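Local structure of arginase (Glaciozyma antarctica, 5YNL) at residues S49-T54 with T278-L283; G59-P64 with A135-A140; S84-D89 with S351-A356; T96-G101 with Y139-K144; T148-G153 with M159-G164. The protein is a cold-adapted arginase that probably hydrolyses L-arginine to L-ornithine and urea. One frame throughout, in Å; residues are numbered along the deposited sequence.

How the contacts relate
The five contacts lie in one alpha/beta domain built round a parallel sheet of eight strands in the order 2-1-3-8-7-4-5-6, the arginase fold. Contacts 2 and 5, with centres about 6 Å apart, share the face where helices 124-142 and 158-168 pack on strands 57-63 and 147-152. Contact 4 uses the C-terminal end of helix 124-142 against edge strand 96-99, about 7 Å from the centre of contact 2. Contact 3 joins two helices over the other face, and contact 1 ties the N-terminal loop to the entry of strand 281-286. Along the chain, contacts 2, 4 and 5 are nested within contact 1, while contacts 1 and 3 cross, so remote parts of the sequence meet.

Contact 1. Residues S49-T54 with T278-L283; sequences SPFLAT and TRPIHL
S49 OG grips the turn that presents F51 to P280, accepting the N-H of L52 at 3.1 Å from L52 N and the N-H of F51 at 3.2 Å from F51 N. The bond from L52, three residues on, is nearly straight (172°) and gives an ST motif; the one from F51, two residues on, gives an ST turn. Both lie before strand 57-63, the first of the arginase alpha/beta fold. Facing this turn, residues 278-280 form the loop that leads into strand 281-286.

Held this way, F51 sends its ring across to the proline: CG lies anti to the carbonyl carbon (chi1 -52°), and the rim atoms CE2 and CZ do most of the touching. P280 comes over one face in a CH-pi contact, with P280 CG 3.7 Å from the centroid of the F51 ring and displaced toward its rim. F51 CE2 also meets P280 CA at 3.4 Å. V325 of strand 324-330 touches both side chains, tying the pair to the sheet. On the opposite face of the ring sits P50 CG, 4.1 Å above its plane, so two prolines flank the phenyl group. At the edge, and in plane, F51 CZ abuts T278 O at 3.3 Å.

Contact 2. Residues G59-P64 with A135-A140; sequences GIVGCP and ADRVYA
Strand-on-helix packing inside the parallel alpha/beta layer joins V61 and G62 of strand 57-63 to R137 and V138 of helix 124-142, a largely buried contact with one arginine at its polar margin. The segment axes approach to 8.8 Å and run almost antiparallel, at 170°, as expected for a helix laid back over a parallel sheet.

The apolar part is small: V61 CG2 meets V138 CG2 at 4.1 Å, the two valines crossing at about a right angle. Beside them R137 reaches along the strand, its chain bent at chi3 (66°), which brings the guanidinium to the backbone of G62. R137 NH1 donates to G62 O over 3.1 Å, approaching at a tilt from the carbonyl plane, while V61 CB lies over one guanidinium face, 4.0 Å from R137 NH1. The same nitrogen donates to a water, 3.0 Å from R137 NH1, that in turn makes a weak bond to I60 O. R137 NH2 is paired with D133, one helical turn back, which anchors the group at its other end.

Strand 57-63 is flanked in the sheet by 96-99 and 147-152, and V138 also packs on T148 and T150 of the latter and on T161 and T165 of helix 158-168.

Contact 3. Residues S84-D89 with S351-A356; sequences SGLLND and SLVRCA
The carboxylate of D89 and the guanidinium of R354 stand almost perpendicular, their planes 83° apart: D89 OD2 lies near the guanidinium edge, and S351 CA lies over one face of that group. They bridge helices 86-92 and 345-356, which pack side by side on one face of the parallel sheet of the arginase fold.

R354 NH1 donates to D89 OD2 at 3.1 Å in a salt bridge that is bent, 144° at the hydrogen, and it meets the oxygen from above the carboxylate plane. R354 is modelled in two conformers, and this bond is established for one alone. A bend at chi3 (-57°) folds the arginine so that its aliphatic part runs beside the aspartate, with R354 CD 3.5 Å from D89 CB. D89 OD2 has a further partner in R350 NE, one turn earlier on helix 345-356; in that conformer two arginines share the oxygen, which may help to keep the carboxylate charged.

Helix 86-92 starts directly after G85, whose positive phi closes the preceding helix in a Schellman motif. Deeper toward the sheet the contact is apolar. V353 also touches I329 of strand 324-330, and L86 CD1 packs against V353 CG1 at 3.6 Å.

Contact 4. Residues T96-G101 with Y139-K144; sequences TVDFAG and YAHASK
D98 and H141 face each other from strand 96-99 and the last turn of helix 124-142, both CB atoms directed at the opposite segment. The carboxylate and imidazole planes are inclined by 56°, so the groups are neither stacked nor coplanar. D98 has CG anti to its backbone nitrogen (chi1 -169°), which carries the carboxylate out from the strand to the ring. There D98 OD2 comes within 3.1 Å of H141 CE1, approaching obliquely, while D98 CB lies at the ring's edge, in its plane, 3.9 Å from H141 CE1. The backbone adds a second oxygen to the same corner, D98 O at 3.3 Å from H141 CE1.

Although D98 OD2 is 3.3 Å from H141 ND1, the angle is too poor for a hydrogen bond. Q146 serves both groups instead: its OE1 accepts from H141 ND1 and its NE2 donates to D98 OD2, an amide bridge that probably restrains the turn of the ring. K144 adds only a distant charge, K144 NZ being 4.5 Å from D98 OD2, which may favour the ionised carboxylate.

H141 also touches V61 on the intervening strand 57-63. Helix 124-142 thus runs back over the sheet between strand 96-99, the outermost on this side, and strand 147-152: a beta-alpha-beta crossover spanning one strand, part of the parallel alpha/beta architecture of the arginase fold.

Contact 5. Residues T148-G153 with M159-G164; sequences TVTLGG and MGTVSG
T150 and T161 carry the whole contact between strand 147-152 and helix 158-168, their CB atoms directed at each other. The polar part lies in two hydroxyls, T150 OG1 and T161 OG1, 3.1 Å apart. T161 places its oxygen anti to the backbone nitrogen (chi1 -159°), extending it from the helix toward the strand; the hydrogen bond of T161 OG1 is to D328 OD1. D328 belongs to the next strand, 324-330, and its carboxylate is thereby held by the helix; T150 touches the same residue.

Van der Waals contact between the segments is slight: T150 CB lies 3.9 Å from T161 OG1, and the pair buries just 61 Å². Fuller packing comes from around it, with V138 of helix 124-142 against T150 and T161 alike.

Main-chain bonds fix both elements, G164 N to G160 O at 3.0 Å within the helix and T150 to L327 across the sheet.

A short loop joins the strand to the helix, which leads back to strand 173-177 in a beta-alpha-beta crossover. G152 and G153 open the Gly-Gly-Asp-His sequence that in arginases supplies a ligand of the manganese cluster, so the buried threonine pair probably lies just beneath the strand ends of the active site.

Contact 1. Residues S49-T54 with T278-L283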
# COMPACT_ATOMS: atom_id res chain seq x y z
N SER A 49 1.66 -5.39 -19.05
CA SER A 49 1.91 -4.13 -18.36
C SER A 49 2.46 -3.10 -19.31
O SER A 49 3.44 -3.37 -20.01
CB SER A 49 2.88 -4.32 -17.21
OG SER A 49 3.36 -3.06 -16.78
N PRO A 50 1.83 -1.90 -19.34
CA PRO A 50 2.26 -0.75 -20.16
C PRO A 50 3.30 0.09 -19.44
O PRO A 50 3.79 1.05 -20.02
CB PRO A 50 0.97 0.08 -20.31
CG PRO A 50 -0.08 -0.57 -19.38
CD PRO A 50 0.63 -1.60 -18.55
N PHE A 51 3.64 -0.26 -18.20
CA PHE A 51 4.53 0.55 -17.38
C PHE A 51 5.90 -0.08 -17.11
O PHE A 51 6.94 0.59 -17.19
CB PHE A 51 3.84 0.89 -16.05
CG PHE A 51 2.47 1.49 -16.21
CD1 PHE A 51 2.29 2.66 -16.93
CD2 PHE A 51 1.36 0.87 -15.65
CE1 PHE A 51 1.01 3.21 -17.08
CE2 PHE A 51 0.10 1.40 -15.80
CZ PHE A 51 -0.09 2.58 -16.52
N LEU A 52 5.91 -1.38 -16.79
CA LEU A 52 7.12 -2.06 -16.31
C LEU A 52 8.23 -2.25 -17.34
O LEU A 52 8.00 -2.16 -18.54
CB LEU A 52 6.76 -3.43 -15.69
CG LEU A 52 6.58 -3.49 -14.18
CD1 LEU A 52 6.37 -2.11 -13.60
CD2 LEU A 52 5.41 -4.39 -13.81
N ALA A 53 9.44 -2.53 -16.85
CA ALA A 53 10.61 -2.77 -17.70
C ALA A 53 10.62 -4.18 -18.27
O ALA A 53 10.34 -5.16 -17.53
CB ALA A 53 11.89 -2.50 -16.94
N THR A 54 10.95 -4.27 -19.56
CA THR A 54 10.86 -5.49 -20.36
C THR A 54 11.62 -6.68 -19.78
O THR A 54 11.22 -7.82 -20.01
CB THR A 54 11.31 -5.26 -21.81
N THR A 278 -6.32 2.71 -17.26
CA THR A 278 -5.07 3.19 -17.84
C THR A 278 -4.08 3.77 -16.82
O THR A 278 -2.96 4.10 -17.18
CB THR A 278 -5.32 4.19 -18.99
OG1 THR A 278 -6.34 5.11 -18.60
CG2 THR A 278 -5.77 3.45 -20.25
N ARG A 279 -4.49 3.88 -15.56
CA ARG A 279 -3.62 4.42 -14.51
C ARG A 279 -2.79 3.35 -13.81
O ARG A 279 -3.29 2.26 -13.52
CB ARG A 279 -4.47 5.15 -13.45
CG ARG A 279 -5.08 6.50 -13.91
CD ARG A 279 -5.73 7.21 -12.75
NE ARG A 279 -6.52 8.37 -13.13
CZ ARG A 279 -6.05 9.62 -13.25
NH1 ARG A 279 -6.87 10.59 -13.60
NH2 ARG A 279 -4.78 9.89 -13.03
N PRO A 280 -1.51 3.65 -13.53
CA PRO A 280 -0.70 2.72 -12.72
C PRO A 280 -1.40 2.53 -11.37
O PRO A 280 -2.05 3.47 -10.91
CB PRO A 280 0.62 3.48 -12.51
CG PRO A 280 0.68 4.48 -13.64
CD PRO A 280 -0.76 4.88 -13.87
N ILE A 281 -1.29 1.36 -10.76
CA ILE A 281 -1.94 1.12 -9.48
C ILE A 281 -0.90 0.98 -8.35
O ILE A 281 0.06 0.20 -8.48
CB ILE A 281 -2.84 -0.16 -9.51
CG1 ILE A 281 -4.18 0.15 -10.18
CG2 ILE A 281 -3.07 -0.71 -8.10
CD1 ILE A 281 -4.97 -1.12 -10.66
N HIS A 282 -1.13 1.71 -7.26
CA HIS A 282 -0.36 1.54 -6.04
C HIS A 282 -1.27 0.81 -5.06
O HIS A 282 -2.28 1.36 -4.60
CB HIS A 282 0.08 2.90 -5.46
CG HIS A 282 1.12 2.81 -4.39
ND1 HIS A 282 1.57 1.61 -3.86
CD2 HIS A 282 1.81 3.78 -3.73
CE1 HIS A 282 2.49 1.85 -2.94
NE2 HIS A 282 2.64 3.16 -2.84
N LEU A 283 -0.92 -0.43 -4.73
CA LEU A 283 -1.73 -1.17 -3.76
C LEU A 283 -1.02 -1.18 -2.43
O LEU A 283 0.02 -1.86 -2.27
CB LEU A 283 -2.01 -2.62 -4.21
CG LEU A 283 -2.81 -3.54 -3.28
CD1 LEU A 283 -4.20 -2.96 -2.90
CD2 LEU A 283 -2.98 -4.87 -3.96

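Contact 2. Residues G59-P64 with A135-A140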
# COMPACT_ATOMS: atom_id res chain seq x y z
N GLY A 59 11.38 -4.69 -7.18
CA GLY A 59 12.18 -3.94 -6.23
C GLY A 59 11.72 -4.28 -4.83
O GLY A 59 10.52 -4.34 -4.55
N ILE A 60 12.67 -4.50 -3.93
CA ILE A 60 12.30 -4.86 -2.58
C ILE A 60 12.88 -3.86 -1.59
O ILE A 60 14.10 -3.70 -1.50
CB ILE A 60 12.74 -6.30 -2.24
CG1 ILE A 60 11.89 -7.30 -3.02
CG2 ILE A 60 12.62 -6.57 -0.74
CD1 ILE A 60 12.23 -8.73 -2.76
N VAL A 61 11.99 -3.17 -0.86
CA VAL A 61 12.46 -2.29 0.21
C VAL A 61 11.78 -2.63 1.54
O VAL A 61 10.55 -2.56 1.66
CB VAL A 61 12.44 -0.75 -0.15
CG1 VAL A 61 12.32 -0.51 -1.67
CG2 VAL A 61 11.36 0.00 0.60
N GLY A 62 12.58 -3.06 2.51
CA GLY A 62 12.05 -3.36 3.82
C GLY A 62 12.32 -2.22 4.77
O GLY A 62 13.40 -1.62 4.74
N CYS A 63 11.34 -1.90 5.61
CA CYS A 63 11.52 -0.92 6.67
C CYS A 63 10.82 -1.36 7.96
O CYS A 63 9.59 -1.28 8.07
CB CYS A 63 11.03 0.46 6.24
SG CYS A 63 10.78 1.59 7.64
N PRO A 64 11.61 -1.80 8.95
CA PRO A 64 11.12 -2.38 10.20
C PRO A 64 10.53 -1.37 11.19
O PRO A 64 10.40 -1.72 12.37
CB PRO A 64 12.39 -2.99 10.83
CG PRO A 64 13.45 -2.92 9.78
CD PRO A 64 13.08 -1.79 8.88
N ALA A 135 10.80 6.92 0.79
CA ALA A 135 10.37 7.66 -0.41
C ALA A 135 11.44 7.64 -1.49
O ALA A 135 11.14 7.56 -2.69
CB ALA A 135 10.03 9.08 -0.05
N ASP A 136 12.69 7.75 -1.06
CA ASP A 136 13.82 7.78 -1.97
C ASP A 136 14.08 6.40 -2.57
O ASP A 136 14.22 6.26 -3.79
CB ASP A 136 15.08 8.31 -1.27
CG ASP A 136 14.95 9.77 -0.85
OD1 ASP A 136 14.37 10.57 -1.62
OD2 ASP A 136 15.44 10.11 0.25
N ARG A 137 14.14 5.38 -1.72
CA ARG A 137 14.48 4.02 -2.16
C ARG A 137 13.41 3.49 -3.10
O ARG A 137 13.70 2.82 -4.09
CB ARG A 137 14.66 3.08 -0.97
CG ARG A 137 15.73 3.52 0.02
CD ARG A 137 15.46 2.97 1.43
NE ARG A 137 15.59 1.51 1.51
CZ ARG A 137 15.25 0.79 2.57
NH1 ARG A 137 15.39 -0.54 2.56
NH2 ARG A 137 14.75 1.38 3.65
N VAL A 138 12.16 3.82 -2.78
CA VAL A 138 11.02 3.44 -3.59
C VAL A 138 11.10 4.09 -4.97
O VAL A 138 10.89 3.43 -5.99
CB VAL A 138 9.70 3.79 -2.88
CG1 VAL A 138 8.54 3.75 -3.84
CG2 VAL A 138 9.48 2.85 -1.70
N TYR A 139 11.45 5.38 -5.01
CA TYR A 139 11.60 6.06 -6.30
C TYR A 139 12.72 5.44 -7.14
O TYR A 139 12.55 5.24 -8.34
CB TYR A 139 11.84 7.57 -6.16
CG TYR A 139 12.03 8.20 -7.52
CD1 TYR A 139 10.95 8.38 -8.38
CD2 TYR A 139 13.29 8.57 -7.96
CE1 TYR A 139 11.12 8.94 -9.64
CE2 TYR A 139 13.47 9.13 -9.22
CZ TYR A 139 12.38 9.31 -10.05
OH TYR A 139 12.56 9.87 -11.29
N ALA A 140 13.85 5.15 -6.48
CA ALA A 140 14.99 4.50 -7.13
C ALA A 140 14.53 3.28 -7.91
O ALA A 140 14.77 3.17 -9.11
CB ALA A 140 16.02 4.10 -6.09
O HOH W 1 16.51 -1.81 0.04

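Contact 3. Residues S84-D89 with S351-A356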
# COMPACT_ATOMS: atom_id res chain seq x y z
N SER A 84 11.98 -16.13 4.91
CA SER A 84 11.04 -17.24 4.69
C SER A 84 10.98 -17.76 3.26
O SER A 84 10.28 -18.73 2.99
CB SER A 84 9.61 -16.88 5.17
OG SER A 84 8.99 -15.94 4.30
N GLY A 85 11.69 -17.12 2.33
CA GLY A 85 11.74 -17.60 0.96
C GLY A 85 10.98 -16.71 -0.01
O GLY A 85 10.80 -17.08 -1.18
N LEU A 86 10.55 -15.54 0.44
CA LEU A 86 9.85 -14.62 -0.45
C LEU A 86 10.65 -14.32 -1.72
O LEU A 86 10.09 -14.26 -2.83
CB LEU A 86 9.55 -13.31 0.26
CG LEU A 86 8.91 -12.31 -0.70
CD1 LEU A 86 7.51 -12.81 -1.03
CD2 LEU A 86 8.90 -10.89 -0.14
N LEU A 87 11.97 -14.14 -1.55
CA LEU A 87 12.84 -13.79 -2.66
C LEU A 87 12.81 -14.89 -3.72
O LEU A 87 12.67 -14.61 -4.91
CB LEU A 87 14.27 -13.52 -2.17
CG LEU A 87 14.67 -12.08 -1.88
CD1 LEU A 87 13.67 -11.41 -0.95
CD2 LEU A 87 16.03 -12.03 -1.27
N ASN A 88 12.94 -16.13 -3.26
CA ASN A 88 12.90 -17.30 -4.14
C ASN A 88 11.50 -17.47 -4.81
O ASN A 88 11.41 -17.79 -6.00
CB ASN A 88 13.32 -18.54 -3.36
CG ASN A 88 13.64 -19.72 -4.25
OD1 ASN A 88 14.72 -19.79 -4.85
ND2 ASN A 88 12.72 -20.67 -4.32
N ASP A 89 10.43 -17.25 -4.04
CA ASP A 89 9.08 -17.28 -4.60
C ASP A 89 8.93 -16.33 -5.78
O ASP A 89 8.38 -16.70 -6.82
CB ASP A 89 8.04 -16.91 -3.54
CG ASP A 89 7.82 -18.01 -2.52
OD1 ASP A 89 8.26 -19.14 -2.77
OD2 ASP A 89 7.18 -17.73 -1.48
N SER A 351 2.16 -15.10 0.58
CA SER A 351 1.12 -15.47 -0.35
C SER A 351 0.59 -14.25 -1.12
O SER A 351 0.46 -14.32 -2.33
CB SER A 351 -0.01 -16.21 0.38
OG SER A 351 -0.67 -17.10 -0.50
N LEU A 352 0.33 -13.13 -0.43
CA LEU A 352 -0.25 -11.96 -1.08
C LEU A 352 0.76 -11.34 -2.05
O LEU A 352 0.37 -10.81 -3.11
CB LEU A 352 -0.71 -10.90 -0.08
CG LEU A 352 -1.74 -11.20 1.02
CD1 LEU A 352 -1.84 -10.00 2.00
CD2 LEU A 352 -3.15 -11.51 0.41
N VAL A 353 2.04 -11.39 -1.69
CA VAL A 353 3.07 -10.85 -2.59
C VAL A 353 3.06 -11.65 -3.89
O VAL A 353 2.89 -11.07 -4.96
CB VAL A 353 4.50 -10.84 -1.95
CG1 VAL A 353 5.54 -10.53 -3.00
CG2 VAL A 353 4.58 -9.80 -0.83
N ARG A 354 3.22 -12.97 -3.79
CA ARG A 354 3.28 -13.85 -4.97
C ARG A 354 2.10 -13.58 -5.87
O ARG A 354 2.24 -13.46 -7.08
CB ARG A 354 3.26 -15.33 -4.56
CG ARG A 354 4.46 -15.77 -3.74
CD ARG A 354 4.61 -17.29 -3.76
NE ARG A 354 3.44 -18.02 -3.27
CZ ARG A 354 3.23 -18.38 -2.01
NH1 ARG A 354 4.12 -18.08 -1.07
NH2 ARG A 354 2.14 -19.04 -1.68
N CYS A 355 0.95 -13.47 -5.23
CA CYS A 355 -0.32 -13.28 -5.86
C CYS A 355 -0.38 -11.94 -6.58
O CYS A 355 -0.80 -11.86 -7.74
CB CYS A 355 -1.34 -13.28 -4.75
SG CYS A 355 -2.95 -13.52 -5.34
N ALA A 356 0.04 -10.90 -5.88
CA ALA A 356 -0.01 -9.55 -6.43
C ALA A 356 0.89 -9.46 -7.63
O ALA A 356 0.63 -8.66 -8.54
CB ALA A 356 0.39 -8.51 -5.37

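Contact 4. Residues T96-G101 with Y139-K144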
# COMPACT_ATOMS: atom_id res chain seq x y z
N THR A 96 12.94 -10.90 -11.70
CA THR A 96 14.30 -10.68 -11.19
C THR A 96 14.25 -9.76 -9.97
O THR A 96 13.48 -8.79 -9.93
CB THR A 96 15.26 -10.12 -12.27
OG1 THR A 96 15.80 -11.21 -13.02
CG2 THR A 96 16.42 -9.36 -11.62
N VAL A 97 15.05 -10.10 -8.96
CA VAL A 97 14.96 -9.44 -7.67
C VAL A 97 16.08 -8.43 -7.45
O VAL A 97 17.27 -8.75 -7.56
CB VAL A 97 14.90 -10.47 -6.53
CG1 VAL A 97 15.08 -9.79 -5.18
CG2 VAL A 97 13.58 -11.21 -6.58
N ASP A 98 15.67 -7.20 -7.14
CA ASP A 98 16.60 -6.15 -6.77
C ASP A 98 16.42 -5.86 -5.29
O ASP A 98 15.56 -5.06 -4.91
CB ASP A 98 16.31 -4.90 -7.60
CG ASP A 98 17.39 -3.84 -7.47
OD1 ASP A 98 18.53 -4.20 -7.10
OD2 ASP A 98 17.09 -2.66 -7.76
N PHE A 99 17.21 -6.54 -4.46
CA PHE A 99 17.22 -6.36 -3.01
C PHE A 99 18.62 -6.01 -2.52
O PHE A 99 19.59 -6.67 -2.89
CB PHE A 99 16.80 -7.66 -2.34
CG PHE A 99 16.72 -7.57 -0.84
CD1 PHE A 99 16.03 -6.52 -0.23
CD2 PHE A 99 17.30 -8.54 -0.04
CE1 PHE A 99 15.95 -6.44 1.18
CE2 PHE A 99 17.21 -8.48 1.34
CZ PHE A 99 16.55 -7.43 1.95
N ALA A 100 18.72 -5.00 -1.64
CA ALA A 100 20.03 -4.54 -1.15
C ALA A 100 20.63 -5.42 -0.07
O ALA A 100 21.60 -5.03 0.57
CB ALA A 100 19.93 -3.11 -0.66
N GLY A 101 20.05 -6.60 0.15
CA GLY A 101 20.54 -7.50 1.19
C GLY A 101 19.88 -7.24 2.52
O GLY A 101 19.29 -6.18 2.73
N TYR A 139 11.45 5.38 -5.01
CA TYR A 139 11.60 6.06 -6.30
C TYR A 139 12.72 5.44 -7.14
O TYR A 139 12.55 5.24 -8.34
CB TYR A 139 11.84 7.57 -6.16
CG TYR A 139 12.03 8.20 -7.52
CD1 TYR A 139 10.95 8.38 -8.38
CD2 TYR A 139 13.29 8.57 -7.96
CE1 TYR A 139 11.12 8.94 -9.64
CE2 TYR A 139 13.47 9.13 -9.22
CZ TYR A 139 12.38 9.31 -10.05
OH TYR A 139 12.56 9.87 -11.29
N ALA A 140 13.85 5.15 -6.48
CA ALA A 140 14.99 4.50 -7.13
C ALA A 140 14.53 3.28 -7.91
O ALA A 140 14.77 3.17 -9.11
CB ALA A 140 16.02 4.10 -6.09
N HIS A 141 13.86 2.36 -7.23
CA HIS A 141 13.22 1.23 -7.89
C HIS A 141 12.15 1.68 -8.89
O HIS A 141 12.13 1.20 -10.03
CB HIS A 141 12.64 0.27 -6.85
CG HIS A 141 13.68 -0.37 -5.98
ND1 HIS A 141 14.32 -1.54 -6.33
CD2 HIS A 141 14.20 0.01 -4.79
CE1 HIS A 141 15.19 -1.86 -5.38
NE2 HIS A 141 15.13 -0.94 -4.44
N ALA A 142 11.27 2.59 -8.48
CA ALA A 142 10.23 3.13 -9.37
C ALA A 142 10.79 3.73 -10.67
O ALA A 142 10.33 3.42 -11.77
CB ALA A 142 9.38 4.16 -8.64
N SER A 143 11.79 4.59 -10.55
CA SER A 143 12.37 5.25 -11.72
C SER A 143 13.13 4.30 -12.66
O SER A 143 13.91 4.76 -13.50
CB SER A 143 13.32 6.35 -11.27
OG SER A 143 14.44 5.79 -10.61
N LYS A 144 12.91 3.00 -12.54
CA LYS A 144 13.65 2.02 -13.32
C LYS A 144 12.76 0.97 -13.97
O LYS A 144 13.26 0.04 -14.60
CB LYS A 144 14.70 1.34 -12.44
CG LYS A 144 15.84 2.25 -12.04
CD LYS A 144 16.71 1.64 -10.95
CE LYS A 144 17.45 0.41 -11.44
NZ LYS A 144 18.77 0.25 -10.76

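Contact 5. Residues T148-G153 with M159-G164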
# COMPACT_ATOMS: atom_id res chain seq x y z
N THR A 148 7.91 -1.96 -7.14
CA THR A 148 8.51 -1.84 -5.81
C THR A 148 7.63 -2.49 -4.74
O THR A 148 6.52 -2.02 -4.45
CB THR A 148 8.75 -0.38 -5.44
OG1 THR A 148 9.33 0.30 -6.56
CG2 THR A 148 9.65 -0.28 -4.21
N VAL A 149 8.14 -3.56 -4.15
CA VAL A 149 7.45 -4.23 -3.06
C VAL A 149 7.98 -3.65 -1.75
O VAL A 149 9.12 -3.93 -1.37
CB VAL A 149 7.67 -5.77 -3.09
CG1 VAL A 149 6.92 -6.46 -1.95
CG2 VAL A 149 7.23 -6.36 -4.45
N THR A 150 7.17 -2.84 -1.06
CA THR A 150 7.61 -2.33 0.24
C THR A 150 7.08 -3.22 1.35
O THR A 150 5.85 -3.39 1.52
CB THR A 150 7.23 -0.88 0.52
OG1 THR A 150 7.55 -0.07 -0.62
CG2 THR A 150 8.02 -0.37 1.71
N LEU A 151 8.03 -3.80 2.09
CA LEU A 151 7.72 -4.68 3.20
C LEU A 151 7.82 -3.83 4.44
O LEU A 151 8.91 -3.40 4.83
CB LEU A 151 8.71 -5.84 3.27
CG LEU A 151 8.63 -6.76 2.05
CD1 LEU A 151 9.53 -7.99 2.22
CD2 LEU A 151 7.16 -7.15 1.78
N GLY A 152 6.68 -3.59 5.07
CA GLY A 152 6.71 -2.66 6.17
C GLY A 152 6.41 -3.16 7.56
O GLY A 152 5.90 -4.28 7.81
N GLY A 153 6.80 -2.30 8.48
CA GLY A 153 6.12 -2.19 9.73
C GLY A 153 4.94 -1.28 9.45
O GLY A 153 4.01 -1.63 8.72
N MET A 159 3.56 7.20 3.56
CA MET A 159 3.98 8.54 3.21
C MET A 159 5.14 8.45 2.23
O MET A 159 5.16 9.14 1.21
CB MET A 159 4.40 9.30 4.47
CG MET A 159 3.28 10.13 5.08
SD MET A 159 3.80 11.24 6.40
CE MET A 159 4.20 10.04 7.69
N GLY A 160 6.09 7.57 2.52
CA GLY A 160 7.25 7.42 1.66
C GLY A 160 6.94 6.66 0.38
O GLY A 160 7.22 7.14 -0.73
N THR A 161 6.37 5.47 0.55
CA THR A 161 6.05 4.58 -0.55
C THR A 161 5.20 5.27 -1.63
O THR A 161 5.44 5.11 -2.84
CB THR A 161 5.36 3.30 -0.01
OG1 THR A 161 5.47 2.22 -0.94
CG2 THR A 161 3.94 3.55 0.24
N VAL A 162 4.21 6.06 -1.21
CA VAL A 162 3.31 6.72 -2.14
C VAL A 162 4.00 7.94 -2.77
O VAL A 162 3.78 8.27 -3.94
CB VAL A 162 1.98 7.12 -1.42
CG1 VAL A 162 1.15 8.08 -2.27
CG2 VAL A 162 1.17 5.89 -1.07
N SER A 163 4.88 8.61 -2.02
CA SER A 163 5.61 9.74 -2.57
C SER A 163 6.50 9.30 -3.73
O SER A 163 6.43 9.86 -4.82
CB SER A 163 6.45 10.42 -1.49
OG SER A 163 5.63 10.85 -0.43
N GLY A 164 7.33 8.28 -3.49
CA GLY A 164 8.22 7.76 -4.52
C GLY A 164 7.46 7.29 -5.74
O GLY A 164 7.79 7.67 -6.87